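Local atomic coordinates of SusD superfamily protein (Bacteroides fragilis NCTC 9343, PDB entry 3NQP), a protein that probably binds sugars or glycans at the outer membrane of the bacterium, as a member of the SusD family of outer-membrane lipoproteins. Residues G281-N286 against Y317-A322; E301-A306 against G355-K360; D305-Q310 against T337-Y342. One frame throughout, in Å; residues are numbered along the deposited sequence. Where two conformers were deposited one is given.

Contact 1: G281-N286 against Y317-A322; sequences GTFTYN and YEYNKA. With EDO (1,2-ethanediol), chain E.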
ATOM      1  N   GLY A 281       6.435  -8.405  12.743  1.00 11.99           N
ATOM      2  CA  GLY A 281       7.573  -8.643  13.671  1.00 10.08           C
ATOM      3  C   GLY A 281       8.949  -8.525  13.053  1.00  9.17           C
ATOM      4  O   GLY A 281       9.973  -8.343  13.756  1.00 10.60           O
ATOM      5  N   THR A 282       9.004  -8.641  11.728  1.00 10.57           N
ATOM      6  CA  THR A 282      10.265  -8.538  10.993  1.00 10.39           C
ATOM      7  C   THR A 282      10.814  -7.129  10.843  1.00  8.85           C
ATOM      8  O   THR A 282      11.910  -6.970  10.304  1.00  9.69           O
ATOM      9  CB  THR A 282      10.163  -9.162   9.550  1.00  7.45           C
ATOM     10  OG1 THR A 282       9.256  -8.416   8.757  1.00 11.77           O
ATOM     11  CG2 THR A 282       9.681 -10.658   9.595  1.00 13.48           C
ATOM     12  N   PHE A 283      10.063  -6.103  11.263  1.00  8.36           N
ATOM     13  CA  PHE A 283      10.567  -4.716  11.265  1.00  9.36           C
ATOM     14  C   PHE A 283      11.022  -4.308  12.680  1.00 11.96           C
ATOM     15  O   PHE A 283      11.155  -3.110  12.949  1.00 11.77           O
ATOM     16  CB  PHE A 283       9.492  -3.701  10.842  1.00  7.20           C
ATOM     17  CG  PHE A 283       9.180  -3.685   9.367  1.00  8.10           C
ATOM     18  CD1 PHE A 283       8.504  -4.724   8.771  1.00 10.31           C
ATOM     19  CD2 PHE A 283       9.473  -2.560   8.600  1.00 11.21           C
ATOM     20  CE1 PHE A 283       8.206  -4.665   7.395  1.00 11.25           C
ATOM     21  CE2 PHE A 283       9.163  -2.499   7.246  1.00  8.44           C
ATOM     22  CZ  PHE A 283       8.530  -3.535   6.656  1.00 13.99           C
ATOM     23  N   THR A 284      11.194  -5.277  13.582  1.00 12.06           N
ATOM     24  CA  THR A 284      11.469  -4.961  15.002  1.00  9.76           C
ATOM     25  C   THR A 284      12.910  -5.288  15.442  1.00 14.06           C
ATOM     26  O   THR A 284      13.868  -4.623  14.993  1.00 14.41           O
ATOM     27  CB  THR A 284      10.407  -5.579  15.927  1.00 10.27           C
ATOM     28  OG1 THR A 284      10.477  -7.016  15.935  1.00  7.83           O
ATOM     29  CG2 THR A 284       9.011  -5.112  15.484  1.00  8.75           C
ATOM     30  N   TYR A 285      13.068  -6.291  16.318  1.00 10.49           N
ATOM     31  CA  TYR A 285      14.366  -6.746  16.731  1.00  7.84           C
ATOM     32  C   TYR A 285      14.187  -8.188  17.300  1.00 12.63           C
ATOM     33  O   TYR A 285      13.060  -8.641  17.619  1.00 10.48           O
ATOM     34  CB  TYR A 285      14.971  -5.796  17.762  1.00  9.65           C
ATOM     35  CG  TYR A 285      14.003  -5.546  18.886  1.00  9.36           C
ATOM     36  CD1 TYR A 285      13.022  -4.566  18.766  1.00 12.24           C
ATOM     37  CD2 TYR A 285      14.030  -6.311  20.035  1.00 11.41           C
ATOM     38  CE1 TYR A 285      12.092  -4.342  19.774  1.00 14.73           C
ATOM     39  CE2 TYR A 285      13.086  -6.076  21.079  1.00 12.81           C
ATOM     40  CZ  TYR A 285      12.124  -5.110  20.926  1.00 14.50           C
ATOM     41  OH  TYR A 285      11.173  -4.895  21.915  1.00 12.51           O
ATOM     42  N   ASN A 286      15.303  -8.890  17.379  1.00 11.88           N
ATOM     43  CA  ASN A 286      15.373 -10.255  17.857  1.00 11.99           C
ATOM     44  C   ASN A 286      15.889 -10.243  19.300  1.00  9.61           C
ATOM     45  O   ASN A 286      17.080 -10.105  19.520  1.00 12.15           O
ATOM     46  CB  ASN A 286      16.371 -10.999  16.969  1.00 10.93           C
ATOM     47  CG  ASN A 286      16.340 -12.510  17.147  1.00 15.57           C
ATOM     48  OD1 ASN A 286      16.205 -13.016  18.247  1.00 14.32           O
ATOM     49  ND2 ASN A 286      16.490 -13.235  16.039  1.00  8.69           N
ATOM     50  N   TYR A 317      13.744  -6.037   7.837  1.00 11.75           N
ATOM     51  CA  TYR A 317      13.321  -4.888   7.049  1.00 10.55           C
ATOM     52  C   TYR A 317      13.523  -3.672   7.949  1.00 13.25           C
ATOM     53  O   TYR A 317      13.070  -3.687   9.120  1.00 10.89           O
ATOM     54  CB  TYR A 317      11.804  -4.955   6.654  1.00  9.55           C
ATOM     55  CG  TYR A 317      11.492  -6.129   5.759  1.00 12.21           C
ATOM     56  CD1 TYR A 317      11.206  -7.375   6.304  1.00 13.57           C
ATOM     57  CD2 TYR A 317      11.553  -6.024   4.383  1.00 12.45           C
ATOM     58  CE1 TYR A 317      10.983  -8.480   5.517  1.00 10.17           C
ATOM     59  CE2 TYR A 317      11.317  -7.120   3.587  1.00 14.43           C
ATOM     60  CZ  TYR A 317      11.015  -8.350   4.153  1.00 13.48           C
ATOM     61  OH  TYR A 317      10.820  -9.458   3.374  1.00 15.91           O
ATOM     62  N   GLU A 318      14.215  -2.657   7.449  1.00  8.79           N
ATOM     63  CA  GLU A 318      14.503  -1.463   8.239  1.00 10.85           C
ATOM     64  C   GLU A 318      14.583  -0.203   7.390  1.00 11.97           C
ATOM     65  O   GLU A 318      15.358  -0.123   6.444  1.00  9.56           O
ATOM     66  CB  GLU A 318      15.843  -1.563   8.972  1.00 11.15           C
ATOM     67  CG  GLU A 318      16.097  -0.388  10.036  1.00  8.16           C
ATOM     68  CD  GLU A 318      17.425  -0.574  10.776  1.00 10.89           C
ATOM     69  OE1 GLU A 318      18.107  -1.583  10.516  1.00 12.33           O
ATOM     70  OE2 GLU A 318      17.744   0.259  11.664  1.00 12.88           O
ATOM     71  N   TYR A 319      13.865   0.823   7.816  1.00 11.44           N
ATOM     72  CA  TYR A 319      13.957   2.110   7.152  1.00 12.44           C
ATOM     73  C   TYR A 319      15.247   2.808   7.476  1.00 11.54           C
ATOM     74  O   TYR A 319      15.738   2.765   8.613  1.00 10.96           O
ATOM     75  CB  TYR A 319      12.795   3.000   7.536  1.00 10.83           C
ATOM     76  CG  TYR A 319      11.488   2.502   6.983  1.00 11.55           C
ATOM     77  CD1 TYR A 319      11.110   2.808   5.693  1.00 10.58           C
ATOM     78  CD2 TYR A 319      10.645   1.718   7.746  1.00  9.15           C
ATOM     79  CE1 TYR A 319       9.907   2.320   5.154  1.00  7.05           C
ATOM     80  CE2 TYR A 319       9.398   1.251   7.222  1.00  8.67           C
ATOM     81  CZ  TYR A 319       9.077   1.556   5.911  1.00 14.21           C
ATOM     82  OH  TYR A 319       7.904   1.108   5.349  1.00 12.54           O
ATOM     83  N   ASN A 320      15.788   3.500   6.476  1.00 11.72           N
ATOM     84  CA  ASN A 320      16.940   4.381   6.687  1.00 12.23           C
ATOM     85  C   ASN A 320      16.509   5.326   7.796  1.00 12.03           C
ATOM     86  O   ASN A 320      15.358   5.768   7.826  1.00 10.48           O
ATOM     87  CB  ASN A 320      17.174   5.161   5.407  1.00 14.20           C
ATOM     88  CG  ASN A 320      18.393   6.006   5.442  1.00 18.41           C
ATOM     89  OD1 ASN A 320      18.455   7.000   6.178  1.00 14.32           O
ATOM     90  ND2 ASN A 320      19.393   5.641   4.624  1.00 15.32           N
ATOM     91  N   LYS A 321      17.418   5.650   8.695  1.00 10.59           N
ATOM     92  CA  LYS A 321      17.053   6.436   9.874  1.00 13.42           C
ATOM     93  C   LYS A 321      16.607   7.885   9.562  1.00 13.55           C
ATOM     94  O   LYS A 321      15.959   8.539  10.385  1.00 14.58           O
ATOM     95  CB  LYS A 321      18.235   6.451  10.843  1.00 13.91           C
ATOM     96  CG  LYS A 321      19.451   7.237  10.367  1.00 12.81           C
ATOM     97  CD  LYS A 321      20.574   7.258  11.449  1.00 20.06           C
ATOM     98  CE  LYS A 321      21.353   5.891  11.427  1.00 20.73           C
ATOM     99  NZ  LYS A 321      22.465   5.841  12.414  1.00 20.16           N
ATOM    100  N   ALA A 322      16.969   8.378   8.389  1.00 12.42           N
ATOM    101  CA  ALA A 322      16.433   9.650   7.879  1.00 11.94           C
ATOM    102  C   ALA A 322      14.915   9.662   7.748  1.00  9.99           C
ATOM    103  O   ALA A 322      14.302  10.737   7.780  1.00 10.43           O
ATOM    104  CB  ALA A 322      17.084  10.024   6.526  1.00 14.59           C
TER
HETATM  105  C1  EDO E1005      25.496   4.270  13.076  1.00 21.95           C
HETATM  106  O1  EDO E1005      24.784   5.318  13.734  1.00 29.31           O
HETATM  107  C2  EDO E1005      24.686   2.973  12.965  1.00 19.42           C
HETATM  108  O2  EDO E1005      23.616   3.060  12.009  1.00 15.12           O
HETATM  109  O   HOH W   1      12.882  -2.003  11.191  1.00  9.80           O

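Contact 2: E301-A306 against G355-K360; sequences EVFGDA and GTHVRK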
ATOM      1  N   GLU A 301      17.800   4.703  29.084  1.00 15.90           N
ATOM      2  CA  GLU A 301      17.557   3.391  29.651  1.00 15.29           C
ATOM      3  C   GLU A 301      17.966   2.323  28.666  1.00 13.92           C
ATOM      4  O   GLU A 301      17.847   2.530  27.480  1.00 14.68           O
ATOM      5  CB  GLU A 301      16.053   3.281  29.947  1.00 18.41           C
ATOM      6  CG  GLU A 301      15.611   2.053  30.574  1.00 21.69           C
ATOM      7  CD  GLU A 301      14.128   2.044  30.883  1.00 18.24           C
ATOM      8  OE1 GLU A 301      13.428   3.072  30.731  1.00 16.43           O
ATOM      9  OE2 GLU A 301      13.666   0.968  31.277  1.00 18.89           O
ATOM     10  N   VAL A 302      18.429   1.183  29.156  1.00 14.61           N
ATOM     11  CA  VAL A 302      18.797   0.055  28.275  1.00 16.20           C
ATOM     12  C   VAL A 302      17.550  -0.381  27.490  1.00 15.02           C
ATOM     13  O   VAL A 302      16.452  -0.397  28.019  1.00 13.76           O
ATOM     14  CB  VAL A 302      19.409  -1.126  29.049  1.00 15.90           C
ATOM     15  CG1 VAL A 302      19.744  -2.280  28.128  1.00 22.10           C
ATOM     16  CG2 VAL A 302      20.702  -0.710  29.749  1.00 25.10           C
ATOM     17  N   PHE A 303      17.726  -0.670  26.204  1.00 12.48           N
ATOM     18  CA  PHE A 303      16.571  -0.933  25.332  1.00 12.62           C
ATOM     19  C   PHE A 303      15.798  -2.206  25.742  1.00 12.30           C
ATOM     20  O   PHE A 303      14.581  -2.182  25.888  1.00 15.54           O
ATOM     21  CB  PHE A 303      17.081  -1.022  23.878  1.00 13.90           C
ATOM     22  CG  PHE A 303      15.987  -1.027  22.840  1.00  6.87           C
ATOM     23  CD1 PHE A 303      15.296  -2.167  22.568  1.00 11.44           C
ATOM     24  CD2 PHE A 303      15.636   0.137  22.191  1.00 14.86           C
ATOM     25  CE1 PHE A 303      14.287  -2.181  21.590  1.00 12.48           C
ATOM     26  CE2 PHE A 303      14.621   0.140  21.257  1.00 16.94           C
ATOM     27  CZ  PHE A 303      13.966  -1.038  20.942  1.00 16.08           C
ATOM     28  N   GLY A 304      16.499  -3.327  25.915  1.00 13.46           N
ATOM     29  CA  GLY A 304      15.851  -4.552  26.361  1.00 14.95           C
ATOM     30  C   GLY A 304      14.717  -4.923  25.400  1.00 14.71           C
ATOM     31  O   GLY A 304      14.879  -4.868  24.181  1.00 14.20           O
ATOM     32  N   ASP A 305      13.576  -5.324  25.939  1.00 12.54           N
ATOM     33  CA  ASP A 305      12.425  -5.655  25.121  1.00 12.44           C
ATOM     34  C   ASP A 305      11.431  -4.509  25.212  1.00 12.94           C
ATOM     35  O   ASP A 305      10.297  -4.681  25.687  1.00 14.06           O
ATOM     36  CB  ASP A 305      11.765  -6.959  25.591  1.00 11.93           C
ATOM     37  CG  ASP A 305      10.594  -7.349  24.731  1.00 13.83           C
ATOM     38  OD1 ASP A 305      10.422  -6.773  23.649  1.00 12.77           O
ATOM     39  OD2 ASP A 305       9.873  -8.276  25.084  1.00 12.75           O
ATOM     40  N   ALA A 306      11.847  -3.345  24.729  1.00 12.30           N
ATOM     41  CA  ALA A 306      11.094  -2.103  24.899  1.00 14.43           C
ATOM     42  C   ALA A 306       9.700  -2.151  24.266  1.00 16.60           C
ATOM     43  O   ALA A 306       8.829  -1.513  24.750  1.00 16.87           O
ATOM     44  CB  ALA A 306      11.893  -0.942  24.322  1.00 13.67           C
ATOM     45  N   GLY A 355      19.415   2.725  15.293  1.00 13.99           N
ATOM     46  CA  GLY A 355      18.408   2.051  14.488  1.00 14.39           C
ATOM     47  C   GLY A 355      17.007   2.549  14.807  1.00 12.78           C
ATOM     48  O   GLY A 355      16.795   3.332  15.724  1.00  9.31           O
ATOM     49  N   THR A 356      16.067   2.129  13.983  1.00 11.60           N
ATOM     50  CA  THR A 356      14.689   2.432  14.184  1.00 10.85           C
ATOM     51  C   THR A 356      13.932   1.144  13.930  1.00 13.24           C
ATOM     52  O   THR A 356      14.382   0.313  13.154  1.00 11.90           O
ATOM     53  CB  THR A 356      14.214   3.570  13.232  1.00  9.88           C
ATOM     54  OG1 THR A 356      14.356   3.130  11.880  1.00  8.10           O
ATOM     55  CG2 THR A 356      15.014   4.873  13.471  1.00  7.84           C
ATOM     56  N   HIS A 357      12.750   1.024  14.550  1.00 11.55           N
ATOM     57  CA  HIS A 357      12.016  -0.217  14.674  1.00 10.81           C
ATOM     58  C   HIS A 357      10.505   0.099  14.667  1.00 10.43           C
ATOM     59  O   HIS A 357      10.050   1.020  15.341  1.00 12.17           O
ATOM     60  CB  HIS A 357      12.450  -0.906  15.990  1.00 14.03           C
ATOM     61  CG  HIS A 357      13.930  -0.900  16.215  1.00 11.16           C
ATOM     62  ND1 HIS A 357      14.748  -1.924  15.793  1.00 12.28           N
ATOM     63  CD2 HIS A 357      14.745   0.004  16.828  1.00 15.20           C
ATOM     64  CE1 HIS A 357      16.006  -1.639  16.108  1.00 14.96           C
ATOM     65  NE2 HIS A 357      16.026  -0.487  16.762  1.00 10.44           N
ATOM     66  N   VAL A 358       9.738  -0.599  13.826  1.00 11.28           N
ATOM     67  CA  VAL A 358       8.398  -0.145  13.519  1.00  9.52           C
ATOM     68  C   VAL A 358       7.393  -0.782  14.455  1.00  9.88           C
ATOM     69  O   VAL A 358       7.229  -2.025  14.473  1.00 10.41           O
ATOM     70  CB  VAL A 358       8.019  -0.433  12.015  1.00  5.32           C
ATOM     71  CG1 VAL A 358       6.574   0.010  11.740  1.00  9.18           C
ATOM     72  CG2 VAL A 358       9.011   0.316  11.072  1.00  8.94           C
ATOM     73  N   ARG A 359       6.713   0.074  15.231  1.00 10.00           N
ATOM     74  CA  ARG A 359       5.676  -0.356  16.146  1.00 11.59           C
ATOM     75  C   ARG A 359       4.276   0.156  15.748  1.00 13.85           C
ATOM     76  O   ARG A 359       3.348   0.139  16.563  1.00 11.62           O
ATOM     77  CB  ARG A 359       6.024   0.116  17.562  1.00 12.12           C
ATOM     78  CG  ARG A 359       6.175   1.608  17.684  1.00 13.57           C
ATOM     79  CD  ARG A 359       6.164   2.024  19.167  1.00 11.70           C
ATOM     80  NE  ARG A 359       6.866   3.284  19.333  1.00 10.34           N
ATOM     81  CZ  ARG A 359       7.410   3.672  20.485  1.00 11.00           C
ATOM     82  NH1 ARG A 359       7.287   2.878  21.535  1.00 13.88           N
ATOM     83  NH2 ARG A 359       8.075   4.832  20.576  1.00  9.82           N
ATOM     84  N   LYS A 360       4.136   0.574  14.488  1.00 13.36           N
ATOM     85  CA  LYS A 360       2.911   1.176  13.965  1.00 11.80           C
ATOM     86  C   LYS A 360       1.705   0.276  14.076  1.00 13.29           C
ATOM     87  O   LYS A 360       0.612   0.761  14.369  1.00 12.04           O
ATOM     88  CB  LYS A 360       3.096   1.530  12.484  1.00 12.22           C
ATOM     89  CG  LYS A 360       1.966   2.412  11.896  1.00 10.23           C
ATOM     90  CD  LYS A 360       2.342   2.955  10.512  1.00 11.48           C
ATOM     91  CE  LYS A 360       1.167   3.676   9.855  1.00 10.84           C
ATOM     92  NZ  LYS A 360       1.596   4.417   8.650  1.00 10.95           N
TER

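Contact 3: D305-Q310 against T337-Y342; sequences DALDIQ and TFIASY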
ATOM      1  N   ASP A 305      13.576  -5.324  25.939  1.00 12.54           N
ATOM      2  CA  ASP A 305      12.425  -5.655  25.121  1.00 12.44           C
ATOM      3  C   ASP A 305      11.431  -4.509  25.212  1.00 12.94           C
ATOM      4  O   ASP A 305      10.297  -4.681  25.687  1.00 14.06           O
ATOM      5  CB  ASP A 305      11.765  -6.959  25.591  1.00 11.93           C
ATOM      6  CG  ASP A 305      10.594  -7.349  24.731  1.00 13.83           C
ATOM      7  OD1 ASP A 305      10.422  -6.773  23.649  1.00 12.77           O
ATOM      8  OD2 ASP A 305       9.873  -8.276  25.084  1.00 12.75           O
ATOM      9  N   ALA A 306      11.847  -3.345  24.729  1.00 12.30           N
ATOM     10  CA  ALA A 306      11.094  -2.103  24.899  1.00 14.43           C
ATOM     11  C   ALA A 306       9.700  -2.151  24.266  1.00 16.60           C
ATOM     12  O   ALA A 306       8.829  -1.513  24.750  1.00 16.87           O
ATOM     13  CB  ALA A 306      11.893  -0.942  24.322  1.00 13.67           C
ATOM     14  N   LEU A 307       9.514  -2.909  23.175  1.00 11.15           N
ATOM     15  CA  LEU A 307       8.196  -3.046  22.513  1.00 14.29           C
ATOM     16  C   LEU A 307       7.303  -4.119  23.097  1.00 15.58           C
ATOM     17  O   LEU A 307       6.134  -4.186  22.752  1.00 16.21           O
ATOM     18  CB  LEU A 307       8.348  -3.297  21.027  1.00 11.16           C
ATOM     19  CG  LEU A 307       8.971  -2.121  20.269  1.00 17.26           C
ATOM     20  CD1 LEU A 307       8.943  -2.405  18.768  1.00  9.32           C
ATOM     21  CD2 LEU A 307       8.341  -0.741  20.573  1.00 14.44           C
ATOM     22  N   ASP A 308       7.833  -4.937  24.011  0.80 16.29           N
ATOM     23  CA  ASP A 308       7.099  -6.103  24.507  0.80 16.20           C
ATOM     24  C   ASP A 308       6.708  -7.021  23.345  0.80 14.44           C
ATOM     25  O   ASP A 308       5.527  -7.288  23.057  0.80 13.96           O
ATOM     26  CB  ASP A 308       5.881  -5.706  25.353  0.80 16.61           C
ATOM     27  CG  ASP A 308       5.373  -6.863  26.231  0.80 19.92           C
ATOM     28  OD1 ASP A 308       5.956  -7.973  26.240  0.80 15.05           O
ATOM     29  OD2 ASP A 308       4.368  -6.651  26.917  0.80 18.93           O
ATOM     30  N   ILE A 309       7.732  -7.533  22.698  1.00 12.03           N
ATOM     31  CA  ILE A 309       7.525  -8.514  21.652  1.00 11.07           C
ATOM     32  C   ILE A 309       8.185  -9.865  22.006  1.00 11.93           C
ATOM     33  O   ILE A 309       8.083 -10.797  21.232  1.00 10.51           O
ATOM     34  CB  ILE A 309       8.043  -7.995  20.296  1.00 11.03           C
ATOM     35  CG1 ILE A 309       9.525  -7.781  20.363  1.00  7.26           C
ATOM     36  CG2 ILE A 309       7.261  -6.695  19.831  1.00  7.61           C
ATOM     37  CD1 ILE A 309      10.290  -7.601  18.996  1.00  9.41           C
ATOM     38  N   GLN A 310       8.779  -9.979  23.196  1.00 11.42           N
ATOM     39  CA  GLN A 310       9.470 -11.199  23.615  1.00 13.10           C
ATOM     40  C   GLN A 310      10.403 -11.653  22.487  1.00 14.15           C
ATOM     41  O   GLN A 310      11.068 -10.806  21.894  1.00 11.89           O
ATOM     42  CB  GLN A 310       8.472 -12.278  24.004  1.00 16.95           C
ATOM     43  CG  GLN A 310       7.372 -11.838  24.940  1.00 12.63           C
ATOM     44  CD  GLN A 310       6.166 -11.345  24.218  1.00 13.60           C
ATOM     45  OE1 GLN A 310       5.676 -11.995  23.281  1.00 15.20           O
ATOM     46  NE2 GLN A 310       5.667 -10.157  24.627  1.00 11.32           N
ATOM     47  N   THR A 337       4.817   5.450  14.954  1.00 12.56           N
ATOM     48  CA  THR A 337       5.284   4.591  13.907  1.00 12.10           C
ATOM     49  C   THR A 337       6.543   3.851  14.345  1.00 12.27           C
ATOM     50  O   THR A 337       6.704   2.665  14.022  1.00 11.34           O
ATOM     51  CB  THR A 337       5.549   5.400  12.570  1.00  9.53           C
ATOM     52  OG1 THR A 337       4.347   6.119  12.168  1.00 12.22           O
ATOM     53  CG2 THR A 337       6.043   4.444  11.457  1.00 12.58           C
ATOM     54  N   PHE A 338       7.435   4.559  15.048  1.00 10.91           N
ATOM     55  CA  PHE A 338       8.742   4.091  15.335  1.00 10.97           C
ATOM     56  C   PHE A 338       9.113   4.161  16.826  1.00 11.18           C
ATOM     57  O   PHE A 338       8.623   5.010  17.567  1.00 12.05           O
ATOM     58  CB  PHE A 338       9.761   4.976  14.649  1.00 11.53           C
ATOM     59  CG  PHE A 338       9.819   4.849  13.161  1.00 10.87           C
ATOM     60  CD1 PHE A 338      10.363   3.734  12.558  1.00 12.87           C
ATOM     61  CD2 PHE A 338       9.452   5.915  12.369  1.00  8.87           C
ATOM     62  CE1 PHE A 338      10.486   3.672  11.170  1.00 12.25           C
ATOM     63  CE2 PHE A 338       9.549   5.820  10.955  1.00 11.15           C
ATOM     64  CZ  PHE A 338      10.096   4.723  10.402  1.00  8.66           C
ATOM     65  N   ILE A 339      10.010   3.260  17.235  1.00 11.98           N
ATOM     66  CA  ILE A 339      10.826   3.455  18.429  1.00  9.23           C
ATOM     67  C   ILE A 339      12.269   3.503  17.956  1.00 11.94           C
ATOM     68  O   ILE A 339      12.661   2.785  17.040  1.00 11.15           O
ATOM     69  CB  ILE A 339      10.647   2.342  19.530  1.00 12.35           C
ATOM     70  CG1 ILE A 339      11.358   2.759  20.841  1.00 13.88           C
ATOM     71  CG2 ILE A 339      11.090   0.939  19.004  1.00  7.56           C
ATOM     72  CD1 ILE A 339      11.073   1.805  22.103  1.00 11.15           C
ATOM     73  N   ALA A 340      13.076   4.372  18.572  1.00 13.02           N
ATOM     74  CA  ALA A 340      14.477   4.516  18.170  1.00 11.66           C
ATOM     75  C   ALA A 340      15.393   3.783  19.163  1.00 14.90           C
ATOM     76  O   ALA A 340      15.122   3.727  20.375  1.00 12.29           O
ATOM     77  CB  ALA A 340      14.835   6.008  18.105  1.00  9.79           C
ATOM     78  N   SER A 341      16.493   3.243  18.654  1.00 15.39           N
ATOM     79  CA  SER A 341      17.539   2.690  19.509  1.00 11.81           C
ATOM     80  C   SER A 341      18.793   3.525  19.291  1.00 10.25           C
ATOM     81  O   SER A 341      19.076   3.977  18.170  1.00 10.10           O
ATOM     82  CB  SER A 341      17.777   1.194  19.223  1.00 13.92           C
ATOM     83  OG  SER A 341      18.179   0.924  17.880  1.00  9.69           O
ATOM     84  N   TYR A 342      19.544   3.704  20.362  1.00 11.67           N
ATOM     85  CA  TYR A 342      20.688   4.621  20.396  1.00 13.57           C
ATOM     86  C   TYR A 342      21.965   3.923  20.909  1.00 14.38           C
ATOM     87  O   TYR A 342      21.900   3.090  21.792  1.00 17.44           O
ATOM     88  CB  TYR A 342      20.408   5.789  21.344  1.00 14.89           C
ATOM     89  CG  TYR A 342      19.282   6.680  20.922  1.00 11.73           C
ATOM     90  CD1 TYR A 342      17.959   6.319  21.144  1.00 21.41           C
ATOM     91  CD2 TYR A 342      19.529   7.869  20.248  1.00 11.18           C
ATOM     92  CE1 TYR A 342      16.929   7.133  20.729  1.00 18.65           C
ATOM     93  CE2 TYR A 342      18.520   8.668  19.840  1.00 15.63           C
ATOM     94  CZ  TYR A 342      17.224   8.309  20.075  1.00 15.88           C
ATOM     95  OH  TYR A 342      16.191   9.133  19.645  1.00 18.08           O
TER

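Contact 1: G281-N286 against Y317-A322
The type I turn running from Gly-281 to Thr-284 brings Phe-283 within 5.0 Å, CA to CA, of Tyr-317, and a single backbone bond joins the two segments there: Tyr-317 N donates to Thr-282 O over 3.2 Å, bent at the hydrogen (141°) and reaching the oxygen tilted from the carbonyl plane. Beside it the CA-H of Phe-283 is directed at Tyr-317 O, and a water lies 2.7 Å from both Phe-283 O and Tyr-317 O and links the two carbonyls. The phenyl ring of Phe-283 receives Tyr-317 on one face. Tyr-317 CB sits almost squarely over the ring centre, 3.5 Å from the centroid of Phe-283, which makes a clear CH-pi contact. The two rings are close to parallel, 19° between planes, but slid apart until they barely overlap, so the methylene, more than the phenol ring, packs on the phenylalanine. Phenylalanine suits position 283, because its flat apolar face accepts a CH group at short range. Thr-282 lies alongside Tyr-317 and points the same way; its hydroxyl, turned between N and the carbonyl carbon (chi1 65°), brings OG1 to 3.3 Å from Tyr-317 CD1 while bonding to Ser-279 O. At the edge of the Phe-283 ring, near its plane, Tyr-319 CE2 comes to 3.8 Å from Phe-283 CE2. Both tyrosines suit places where a ring is buried yet its hydroxyl finds an acceptor: Tyr-317 OH bonds to Asn-67 and Tyr-319 OH to Glu-48. Trp-40 and Ile-44 of helix 39-48 also pack on Phe-283. The arrangement is an aromatic cluster at a loop-to-loop junction; the two segments belong to the SusD-family region, and the cluster joins them to helix 39-48 earlier in the chain.

Contact 2: E301-A306 against G355-K360
The backbones of the loop 301-306 and of 355-360, the end of strand 351-358 and the loop residues after it, stay well apart, 11.4 Å between the CA atoms of Phe-303 and Gly-355 at the closest pairing, and only side chains span the gap. The CB atoms of Phe-303 and His-357 both point toward the other segment, and the rings meet obliquely, Phe-303 CZ lying 4.3 Å from His-357 CD2. Their planes stand at 53° with centroids 5.6 Å apart, a pairing that is neither a stack nor a T. A long aromatic suits position 303: with CG anti to the backbone N (chi1 -169°), the ring reaches from the loop to the strand. Ala-306 CB rests over one face of this ring, 3.8 Å above its plane and offset toward the rim. The neighbouring Gly-304 has a positive phi (57°), a backbone conformation that glycine adopts readily. His-357 is held by both nitrogens, ND1 bonded to Thr-284 O and NE2 to Ser-341 OG on the adjoining strand 338-344, which fixes the rotation of the imidazole. With its polar atoms engaged in this way, the histidine offers Phe-303 a carbon, and the contact is a loose, apolar one between buried rings.

Contact 3: D305-Q310 against T337-Y342
Leu-307 overlaps Ile-339, the two side chains running antiparallel alongside each other, with Leu-307 CD2 3.6 Å from Ile-339 CG2. The leucine CG sits anti to its carbonyl carbon (chi1 -65°), which lets CD2 touch the isoleucine although the bond to CB does not point at the strand. Ile-339 is the shared partner: CG2 meets Leu-307, while Ile-339 CD1, at the end of an extended chain, touches Ala-306 CB at 3.6 Å. A beta-branched residue suits this place, since its two arms reach two loop residues from one strand position, and the small alanine methyl lets the loop come close. The facing structures are a type I turn from Asp-305 to Asp-308 and strand 338-344 of a two-stranded antiparallel hairpin with strand 351-358. The carboxylate of Asp-305 ties the turn to the residues that follow it. Asp-305 OD1 accepts from Ile-309 N on the syn lone pair, 3.0 Å away and nearly straight (172°), and Asp-305 OD2 from Gln-310 N at 2.8 Å on the syn side, somewhat out of the carboxylate plane. Aspartate fits here because its short side chain can fold back on successive amides. Tyr-285 OH bonds to Asp-305 OD1 and to Leu-307 N as well, while Arg-371 bonds through its side chain to Asp-308 O on the turn and through its backbone N to Gln-310 OE1.

How the contacts relate
Contacts 2 and 3 have centres only 2 Å apart and share Asp-305 and Ala-306; contact 1 lies about 10 Å from either, centre to centre. Along the chain the order is 281-286, 301-306 running into 305-310, 317-322, 337-342 and 355-360, so contact 1 crosses the other two. Strands 338-344 and 351-358 are neighbours in one antiparallel hairpin: contact 3 packs the loop on the first strand and contact 2 on the second. Residues 284 and 285 of contact 1 tie it to the strand of contact 2 and to the 305-308 turn of contact 3 respectively. The long loop region between strand 265-269 and helix 321-325 is thereby fastened to the hairpin and to itself.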